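Local coordinates for molybdopterin biosynthesis moeA protein (Pyrococcus horikoshii, PDB 1WU2), which probably catalyses insertion of molybdenum into molybdopterin, a late step in building the molybdenum cofactor, at residues F287-G290 against E291-F294; G384-R387 against G388-V391; T211-I214 against M215-L219. All coordinates share one frame; numbering follows the deposited sequence.

Contact 1 (F287-G290 against E291-F294); sequences FGYG and EKVF
Y289 and F294 meet as an edge-to-face aromatic pair on one face of a hairpin, their centroids 4.8 Å apart and their planes at 61°. The tyrosine can be followed outward. Its CB lies near V293 O, and because CG stands anti to the backbone N (chi1 167°) the ring runs along the hairpin toward the turn and crosses F294 obliquely. CD1 then comes close to V293 O, at 3.1 Å, and sits over the centre of the F294 ring. CE1 meets both K292 CA and F294 CE2, the latter at 3.5 Å. Beyond it, CZ approaches the backbone of K292, and OH takes a weak, bent hydrogen bond from K292 N; the stronger partner of that hydroxyl is the carboxylate of D20. A tyrosine suits the place, being flat enough to lie beside the turn and polar where it reaches D20.

The scaffold is a two-residue beta hairpin closed by a type I' turn from G290 to V293. G290 N gives V293 O a fairly straight bond of 3.1 Å in the carbonyl plane, whereas V293 N approaches G290 O from 61° above that carbonyl's plane. E291 and K292 both adopt the left-handed angles of this turn, which asparagine and glycine enter more readily, and their first side-chain bonds point away from the preceding strand, although K292 CD passes near Y289 OH. V293 lies on the opposite face from Y289 and F294, where its branched side chain packs on I253 and L255 of strand 252-255.

F287 adds a second ring beside F294, both pointing the same way. F294 CD1 lies in the plane of the F287 ring, at its edge, 3.8 Å from F287 CZ. L17 of helix 10-20 touches all three aromatic side chains.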
ATOM      1  N   PHE A 287       1.710  11.541  24.671  1.00 33.51           N
ATOM      2  CA  PHE A 287       2.891  11.393  23.820  1.00 33.22           C
ATOM      3  C   PHE A 287       3.908  12.513  24.065  1.00 33.00           C
ATOM      4  O   PHE A 287       3.539  13.678  24.206  1.00 32.99           O
ATOM      5  CB  PHE A 287       2.481  11.370  22.338  1.00 33.12           C
ATOM      6  CG  PHE A 287       3.642  11.384  21.384  1.00 32.86           C
ATOM      7  CD1 PHE A 287       4.326  10.214  21.076  1.00 32.72           C
ATOM      8  CD2 PHE A 287       4.052  12.571  20.795  1.00 32.55           C
ATOM      9  CE1 PHE A 287       5.404  10.235  20.195  1.00 32.97           C
ATOM     10  CE2 PHE A 287       5.124  12.598  19.921  1.00 32.64           C
ATOM     11  CZ  PHE A 287       5.803  11.430  19.620  1.00 32.86           C
ATOM     12  N   GLY A 288       5.184  12.138  24.126  1.00 32.81           N
ATOM     13  CA  GLY A 288       6.290  13.086  24.186  1.00 32.66           C
ATOM     14  C   GLY A 288       7.433  12.669  23.272  1.00 32.56           C
ATOM     15  O   GLY A 288       7.408  11.579  22.691  1.00 32.59           O
ATOM     16  N   TYR A 289       8.432  13.538  23.133  1.00 32.24           N
ATOM     17  CA  TYR A 289       9.605  13.235  22.319  1.00 32.11           C
ATOM     18  C   TYR A 289      10.819  14.098  22.669  1.00 32.21           C
ATOM     19  O   TYR A 289      10.687  15.290  22.941  1.00 31.95           O
ATOM     20  CB  TYR A 289       9.289  13.396  20.830  1.00 32.10           C
ATOM     21  CG  TYR A 289      10.528  13.405  19.960  1.00 31.61           C
ATOM     22  CD1 TYR A 289      11.088  12.214  19.505  1.00 31.02           C
ATOM     23  CD2 TYR A 289      11.158  14.600  19.621  1.00 31.00           C
ATOM     24  CE1 TYR A 289      12.228  12.213  18.723  1.00 30.95           C
ATOM     25  CE2 TYR A 289      12.302  14.610  18.841  1.00 31.24           C
ATOM     26  CZ  TYR A 289      12.832  13.411  18.396  1.00 31.04           C
ATOM     27  OH  TYR A 289      13.965  13.412  17.620  1.00 31.28           O
ATOM     28  N   GLY A 290      11.998  13.479  22.629  1.00 32.27           N
ATOM     29  CA  GLY A 290      13.263  14.170  22.808  1.00 32.47           C
ATOM     30  C   GLY A 290      14.458  13.248  22.597  1.00 32.70           C
ATOM     31  O   GLY A 290      14.423  12.087  23.001  1.00 32.63           O
ATOM     32  N   GLU A 291      15.509  13.769  21.967  1.00 33.07           N
ATOM     33  CA  GLU A 291      16.753  13.025  21.721  1.00 33.28           C
ATOM     34  C   GLU A 291      16.530  11.723  20.946  1.00 33.24           C
ATOM     35  O   GLU A 291      17.096  10.683  21.293  1.00 33.39           O
ATOM     36  CB  GLU A 291      17.476  12.715  23.036  1.00 33.44           C
ATOM     37  CG  GLU A 291      17.622  13.894  23.977  1.00 34.06           C
ATOM     38  CD  GLU A 291      18.577  13.595  25.119  1.00 35.13           C
ATOM     39  OE1 GLU A 291      19.756  14.001  25.023  1.00 36.40           O
ATOM     40  OE2 GLU A 291      18.158  12.946  26.104  1.00 34.94           O
ATOM     41  N   LYS A 292      15.708  11.797  19.896  1.00 33.13           N
ATOM     42  CA  LYS A 292      15.371  10.643  19.050  1.00 32.96           C
ATOM     43  C   LYS A 292      14.497   9.588  19.743  1.00 32.89           C
ATOM     44  O   LYS A 292      14.339   8.490  19.219  1.00 32.94           O
ATOM     45  CB  LYS A 292      16.638   9.969  18.488  1.00 32.95           C
ATOM     46  CG  LYS A 292      17.704  10.921  17.950  1.00 32.96           C
ATOM     47  CD  LYS A 292      17.132  11.874  16.918  1.00 33.34           C
ATOM     48  CE  LYS A 292      18.232  12.550  16.116  1.00 33.76           C
ATOM     49  NZ  LYS A 292      17.931  13.979  15.873  1.00 33.96           N
ATOM     50  N   VAL A 293      13.917   9.920  20.895  1.00 32.80           N
ATOM     51  CA  VAL A 293      13.139   8.963  21.681  1.00 32.84           C
ATOM     52  C   VAL A 293      11.660   9.355  21.698  1.00 33.02           C
ATOM     53  O   VAL A 293      11.306  10.459  22.097  1.00 32.89           O
ATOM     54  CB  VAL A 293      13.655   8.856  23.131  1.00 32.75           C
ATOM     55  CG1 VAL A 293      12.940   7.736  23.877  1.00 32.56           C
ATOM     56  CG2 VAL A 293      15.158   8.620  23.150  1.00 33.01           C
ATOM     57  N   PHE A 294      10.811   8.424  21.279  1.00 33.40           N
ATOM     58  CA  PHE A 294       9.371   8.630  21.184  1.00 33.71           C
ATOM     59  C   PHE A 294       8.697   7.932  22.364  1.00 34.33           C
ATOM     60  O   PHE A 294       8.718   6.706  22.448  1.00 34.25           O
ATOM     61  CB  PHE A 294       8.837   8.019  19.878  1.00 33.58           C
ATOM     62  CG  PHE A 294       9.321   8.708  18.625  1.00 33.14           C
ATOM     63  CD1 PHE A 294       8.429   9.393  17.808  1.00 33.18           C
ATOM     64  CD2 PHE A 294      10.653   8.651  18.245  1.00 32.85           C
ATOM     65  CE1 PHE A 294       8.862  10.021  16.649  1.00 33.14           C
ATOM     66  CE2 PHE A 294      11.092   9.280  17.089  1.00 33.00           C
ATOM     67  CZ  PHE A 294      10.195   9.964  16.290  1.00 33.09           C
TER

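Contact 2 (G384-R387 against G388-V391); sequences GYRR and GEEV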
ATOM      1  N   GLY A 384     -16.749  19.673  15.242  1.00 39.54           N
ATOM      2  CA  GLY A 384     -17.140  18.414  14.630  1.00 39.90           C
ATOM      3  C   GLY A 384     -17.769  18.561  13.257  1.00 40.20           C
ATOM      4  O   GLY A 384     -18.058  19.674  12.808  1.00 40.25           O
ATOM      5  N   TYR A 385     -17.976  17.424  12.595  1.00 40.57           N
ATOM      6  CA  TYR A 385     -18.585  17.375  11.266  1.00 40.88           C
ATOM      7  C   TYR A 385     -19.933  16.662  11.294  1.00 41.08           C
ATOM      8  O   TYR A 385     -20.146  15.753  12.090  1.00 40.91           O
ATOM      9  CB  TYR A 385     -17.662  16.651  10.285  1.00 40.95           C
ATOM     10  CG  TYR A 385     -16.250  17.192  10.224  1.00 41.28           C
ATOM     11  CD1 TYR A 385     -16.002  18.566  10.236  1.00 41.73           C
ATOM     12  CD2 TYR A 385     -15.159  16.331  10.148  1.00 41.51           C
ATOM     13  CE1 TYR A 385     -14.704  19.063  10.177  1.00 41.98           C
ATOM     14  CE2 TYR A 385     -13.861  16.819  10.088  1.00 41.78           C
ATOM     15  CZ  TYR A 385     -13.640  18.187  10.103  1.00 41.81           C
ATOM     16  OH  TYR A 385     -12.357  18.677  10.046  1.00 42.11           O
ATOM     17  N   ARG A 386     -20.834  17.079  10.410  1.00 41.49           N
ATOM     18  CA  ARG A 386     -22.136  16.443  10.253  1.00 41.80           C
ATOM     19  C   ARG A 386     -22.076  15.382   9.163  1.00 41.56           C
ATOM     20  O   ARG A 386     -21.187  15.402   8.314  1.00 41.39           O
ATOM     21  CB  ARG A 386     -23.194  17.476   9.863  1.00 42.17           C
ATOM     22  CG  ARG A 386     -23.272  18.693  10.771  1.00 43.57           C
ATOM     23  CD  ARG A 386     -22.851  20.014  10.130  1.00 45.54           C
ATOM     24  NE  ARG A 386     -23.929  21.005  10.141  1.00 47.10           N
ATOM     25  CZ  ARG A 386     -24.986  21.001   9.326  1.00 48.79           C
ATOM     26  NH1 ARG A 386     -25.144  20.049   8.410  1.00 49.51           N
ATOM     27  NH2 ARG A 386     -25.902  21.960   9.431  1.00 48.99           N
ATOM     28  N   ARG A 387     -23.032  14.462   9.192  1.00 41.39           N
ATOM     29  CA  ARG A 387     -23.203  13.495   8.118  1.00 41.37           C
ATOM     30  C   ARG A 387     -23.659  14.240   6.866  1.00 40.82           C
ATOM     31  O   ARG A 387     -24.501  15.133   6.946  1.00 40.77           O
ATOM     32  CB  ARG A 387     -24.216  12.411   8.512  1.00 41.65           C
ATOM     33  CG  ARG A 387     -25.640  12.911   8.750  1.00 42.87           C
ATOM     34  CD  ARG A 387     -26.458  12.026   9.684  1.00 44.36           C
ATOM     35  NE  ARG A 387     -27.896  12.274   9.570  1.00 45.82           N
ATOM     36  CZ  ARG A 387     -28.541  13.325  10.077  1.00 47.32           C
ATOM     37  NH1 ARG A 387     -27.896  14.272  10.754  1.00 48.21           N
ATOM     38  NH2 ARG A 387     -29.855  13.431   9.904  1.00 47.63           N
ATOM     39  N   GLY A 388     -23.080  13.887   5.721  1.00 40.22           N
ATOM     40  CA  GLY A 388     -23.317  14.598   4.475  1.00 39.78           C
ATOM     41  C   GLY A 388     -22.141  15.475   4.076  1.00 39.28           C
ATOM     42  O   GLY A 388     -21.898  15.674   2.887  1.00 39.26           O
ATOM     43  N   GLU A 389     -21.428  16.013   5.065  1.00 38.79           N
ATOM     44  CA  GLU A 389     -20.217  16.795   4.822  1.00 38.43           C
ATOM     45  C   GLU A 389     -19.140  15.926   4.183  1.00 37.81           C
ATOM     46  O   GLU A 389     -18.924  14.793   4.602  1.00 37.64           O
ATOM     47  CB  GLU A 389     -19.657  17.371   6.129  1.00 38.59           C
ATOM     48  CG  GLU A 389     -20.304  18.663   6.605  1.00 39.19           C
ATOM     49  CD  GLU A 389     -19.409  19.438   7.559  1.00 39.89           C
ATOM     50  OE1 GLU A 389     -18.371  19.971   7.103  1.00 40.26           O
ATOM     51  OE2 GLU A 389     -19.736  19.512   8.763  1.00 40.24           O
ATOM     52  N   GLU A 390     -18.465  16.469   3.176  1.00 37.18           N
ATOM     53  CA  GLU A 390     -17.311  15.810   2.587  1.00 36.74           C
ATOM     54  C   GLU A 390     -16.084  16.009   3.473  1.00 35.78           C
ATOM     55  O   GLU A 390     -15.849  17.100   3.989  1.00 35.64           O
ATOM     56  CB  GLU A 390     -17.043  16.348   1.184  1.00 36.98           C
ATOM     57  CG  GLU A 390     -18.161  16.046   0.203  1.00 38.14           C
ATOM     58  CD  GLU A 390     -17.786  16.384  -1.224  1.00 39.98           C
ATOM     59  OE1 GLU A 390     -17.375  17.543  -1.473  1.00 41.24           O
ATOM     60  OE2 GLU A 390     -17.903  15.491  -2.096  1.00 41.13           O
ATOM     61  N   VAL A 391     -15.315  14.940   3.647  1.00 34.78           N
ATOM     62  CA  VAL A 391     -14.119  14.950   4.480  1.00 33.95           C
ATOM     63  C   VAL A 391     -12.952  14.285   3.760  1.00 33.17           C
ATOM     64  O   VAL A 391     -13.145  13.479   2.849  1.00 32.79           O
ATOM     65  CB  VAL A 391     -14.358  14.228   5.828  1.00 33.97           C
ATOM     66  CG1 VAL A 391     -15.407  14.965   6.644  1.00 33.89           C
ATOM     67  CG2 VAL A 391     -14.770  12.767   5.613  1.00 34.15           C
TER
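A type II beta turn running from R386 to E389 connects strand 384-385 to strand 390-395, and the contact is held mainly by the carboxylate of E389 reaching back to the start of the turn. E389 OE2 accepts the backbone N-H of R386 at 3.1 Å in a nearly straight bond (168°). The donor meets this oxygen on its anti side, 35° out of the carboxylate plane. With CG anti to the carbonyl carbon and the chain extended beyond it, the glutamate is long enough to span the turn, and its CB packs over R386 O. The backbone bond that closes the turn, from E389 N to R386 O, is weak at 3.3 Å, so the side-chain bond adds a second tie between the same two residues.

The aliphatic part of R386 also touches the carboxylate, R386 CD lying 3.4 Å from E389 OE2. Its guanidinium does not form a salt bridge there, as NE remains 4.7 Å from E389 OE2, though the opposite charges may still attract weakly. R387 occupies the second position of the turn, and its backbone N is bound by D335.

On the inner side, Y385 CD2 rests on V391 CG1 at 3.8 Å. Both side chains also pack on L332 and L376, which favours an aromatic and a branched aliphatic residue here. G388, at the third position, has a positive phi of 105° that would jam a CB against R387 O; glycine at this point is the residue a type II turn favours.

Contact 3 (T211-I214 against M215-L219); sequences TNSI and MLQGL
S213 and Q217, one helical turn apart, share a polar contact at the beginning of helix 212-222. S213 O is gripped twice by Q217: by its backbone N at 3.0 Å, only 16° from the carbonyl plane, and weakly by its side-chain NE2, also at 3.0 Å. The amide can curl back because CG stands anti to the carbonyl carbon (chi1 -78°), and glutamine has just the length to bring NE2 to the carbonyl of the turn before. S213 OG is another close neighbour of NE2. With an alanine in place of Q217, S213 O would probably lose its second donor, and I214 CD1 the amide that lies beside it.

The remaining hydrogen bonds are those of the helical backbone. L216 N binds N212 O at 2.9 Å, G218 N binds I214 O in a nearly straight bond (171°), and the opening bond, M215 N to T211 O, is long and weak. T211 holds the N-cap position without a capping bond from its side chain.

Carbon atoms also press on polar ones: L216 CB and CG lie against N212 O, each at 3.2 Å. M215, present here as selenomethionine, runs alongside N212, and its CE ends 4.0 Å from N212 OD1. A flexible methionine chain suits the seam with helix 300-319, where both residues touch V303. The I214 and Q217 side chains cross at about a right angle, I214 CD1 lying near Q217 OE1, and this side faces the second subunit, with I214 on V166 and Q217 on R33 of that chain. L216 reaches I187 of strand 184-190, and Q217 touches it as well. Within the connection from strand 184-190 to the adjacent parallel strand 226-233, this is the helix that leads into the second strand, as in a beta-alpha-beta crossover.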
ATOM      1  N   THR A 211       1.175  -6.719  23.262  1.00 33.59           N
ATOM      2  CA  THR A 211       0.651  -6.633  21.903  1.00 32.88           C
ATOM      3  C   THR A 211       1.317  -5.539  21.050  1.00 32.11           C
ATOM      4  O   THR A 211       1.428  -5.686  19.834  1.00 31.85           O
ATOM      5  CB  THR A 211      -0.890  -6.438  21.996  1.00 32.90           C
ATOM      6  OG1 THR A 211      -1.533  -7.721  21.986  1.00 33.12           O
ATOM      7  CG2 THR A 211      -1.465  -5.738  20.786  1.00 32.85           C
ATOM      8  N   ASN A 212       1.762  -4.459  21.682  1.00 31.29           N
ATOM      9  CA  ASN A 212       2.337  -3.325  20.963  1.00 30.92           C
ATOM     10  C   ASN A 212       3.667  -3.603  20.282  1.00 30.43           C
ATOM     11  O   ASN A 212       4.019  -2.920  19.324  1.00 30.23           O
ATOM     12  CB  ASN A 212       2.510  -2.132  21.901  1.00 30.91           C
ATOM     13  CG  ASN A 212       1.189  -1.536  22.324  1.00 31.16           C
ATOM     14  OD1 ASN A 212       0.151  -1.776  21.700  1.00 31.50           O
ATOM     15  ND2 ASN A 212       1.216  -0.756  23.393  1.00 30.90           N
ATOM     16  N   SER A 213       4.403  -4.595  20.772  1.00 29.74           N
ATOM     17  CA  SER A 213       5.711  -4.901  20.213  1.00 29.42           C
ATOM     18  C   SER A 213       5.566  -5.393  18.782  1.00 28.65           C
ATOM     19  O   SER A 213       6.138  -4.815  17.862  1.00 28.20           O
ATOM     20  CB  SER A 213       6.436  -5.954  21.047  1.00 29.39           C
ATOM     21  OG  SER A 213       7.742  -6.149  20.540  1.00 30.39           O
ATOM     22  N   ILE A 214       4.792  -6.460  18.611  1.00 28.13           N
ATOM     23  CA  ILE A 214       4.572  -7.052  17.296  1.00 27.80           C
ATOM     24  C   ILE A 214       3.850  -6.096  16.338  1.00 27.59           C
ATOM     25  O   ILE A 214       4.114  -6.118  15.139  1.00 27.53           O
ATOM     26  CB  ILE A 214       3.831  -8.419  17.416  1.00 27.76           C
ATOM     27  CG1 ILE A 214       3.758  -9.136  16.062  1.00 27.67           C
ATOM     28  CG2 ILE A 214       2.423  -8.250  17.981  1.00 27.88           C
ATOM     29  CD1 ILE A 214       5.091  -9.349  15.382  1.00 27.63           C
HETATM   30  N   MSE A 215       2.964  -5.250  16.864  1.00 27.33           N
HETATM   31  CA  MSE A 215       2.252  -4.285  16.026  1.00 27.28           C
HETATM   32  C   MSE A 215       3.198  -3.210  15.515  1.00 26.73           C
HETATM   33  O   MSE A 215       3.134  -2.827  14.352  1.00 26.47           O
HETATM   34  CB  MSE A 215       1.091  -3.626  16.769  1.00 27.43           C
HETATM   35  CG  MSE A 215       0.265  -2.711  15.866  1.00 28.75           C
HETATM   36 SE   MSE A 215      -1.243  -1.884  16.751  1.00 32.39          SE
HETATM   37  CE  MSE A 215      -0.277  -0.636  17.877  1.00 31.54           C
ATOM     38  N   LEU A 216       4.070  -2.725  16.391  1.00 26.35           N
ATOM     39  CA  LEU A 216       5.057  -1.722  16.011  1.00 26.13           C
ATOM     40  C   LEU A 216       6.120  -2.285  15.066  1.00 25.90           C
ATOM     41  O   LEU A 216       6.629  -1.560  14.224  1.00 25.91           O
ATOM     42  CB  LEU A 216       5.719  -1.107  17.248  1.00 26.14           C
ATOM     43  CG  LEU A 216       4.856  -0.111  18.028  1.00 26.05           C
ATOM     44  CD1 LEU A 216       5.518   0.224  19.361  1.00 26.14           C
ATOM     45  CD2 LEU A 216       4.607   1.152  17.222  1.00 25.73           C
ATOM     46  N   GLN A 217       6.447  -3.567  15.196  1.00 25.83           N
ATOM     47  CA  GLN A 217       7.398  -4.206  14.286  1.00 25.93           C
ATOM     48  C   GLN A 217       6.863  -4.146  12.856  1.00 25.58           C
ATOM     49  O   GLN A 217       7.555  -3.702  11.950  1.00 25.71           O
ATOM     50  CB  GLN A 217       7.660  -5.661  14.686  1.00 26.02           C
ATOM     51  CG  GLN A 217       8.612  -5.809  15.859  1.00 27.05           C
ATOM     52  CD  GLN A 217       8.509  -7.165  16.537  1.00 28.23           C
ATOM     53  OE1 GLN A 217       8.968  -8.172  15.996  1.00 29.81           O
ATOM     54  NE2 GLN A 217       7.912  -7.192  17.723  1.00 28.76           N
ATOM     55  N   GLY A 218       5.622  -4.577  12.672  1.00 25.26           N
ATOM     56  CA  GLY A 218       4.972  -4.524  11.376  1.00 25.06           C
ATOM     57  C   GLY A 218       4.822  -3.120  10.819  1.00 24.81           C
ATOM     58  O   GLY A 218       4.990  -2.914   9.624  1.00 24.54           O
ATOM     59  N   LEU A 219       4.508  -2.162  11.687  1.00 24.73           N
ATOM     60  CA  LEU A 219       4.246  -0.787  11.267  1.00 24.63           C
ATOM     61  C   LEU A 219       5.532  -0.103  10.818  1.00 24.74           C
ATOM     62  O   LEU A 219       5.531   0.671   9.856  1.00 24.29           O
ATOM     63  CB  LEU A 219       3.598   0.012  12.405  1.00 24.62           C
ATOM     64  CG  LEU A 219       2.107  -0.235  12.677  1.00 24.46           C
ATOM     65  CD1 LEU A 219       1.712   0.338  14.036  1.00 24.04           C
ATOM     66  CD2 LEU A 219       1.247   0.364  11.577  1.00 24.45           C
TER

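From the N terminus the order is contact 3, contact 1, contact 2; they follow in series, none nested within or crossing another. Contact 3 winds the first turns of helix 212-222, closing no long loop. Contact 1 reverses the chain between strands 288-290 and 293-295 in the mixed sheet of the same probable molybdopterin-binding region. Its nearest atoms are about 8 Å from contact 3 without touching it, and helix 300-319 packs against side chains of both. Contact 2 turns the chain into the last strand of the C-terminal region, about 21 Å from either neighbour at nearest atoms, joining strand 384-385, paired with 336-337, to strand 390-395.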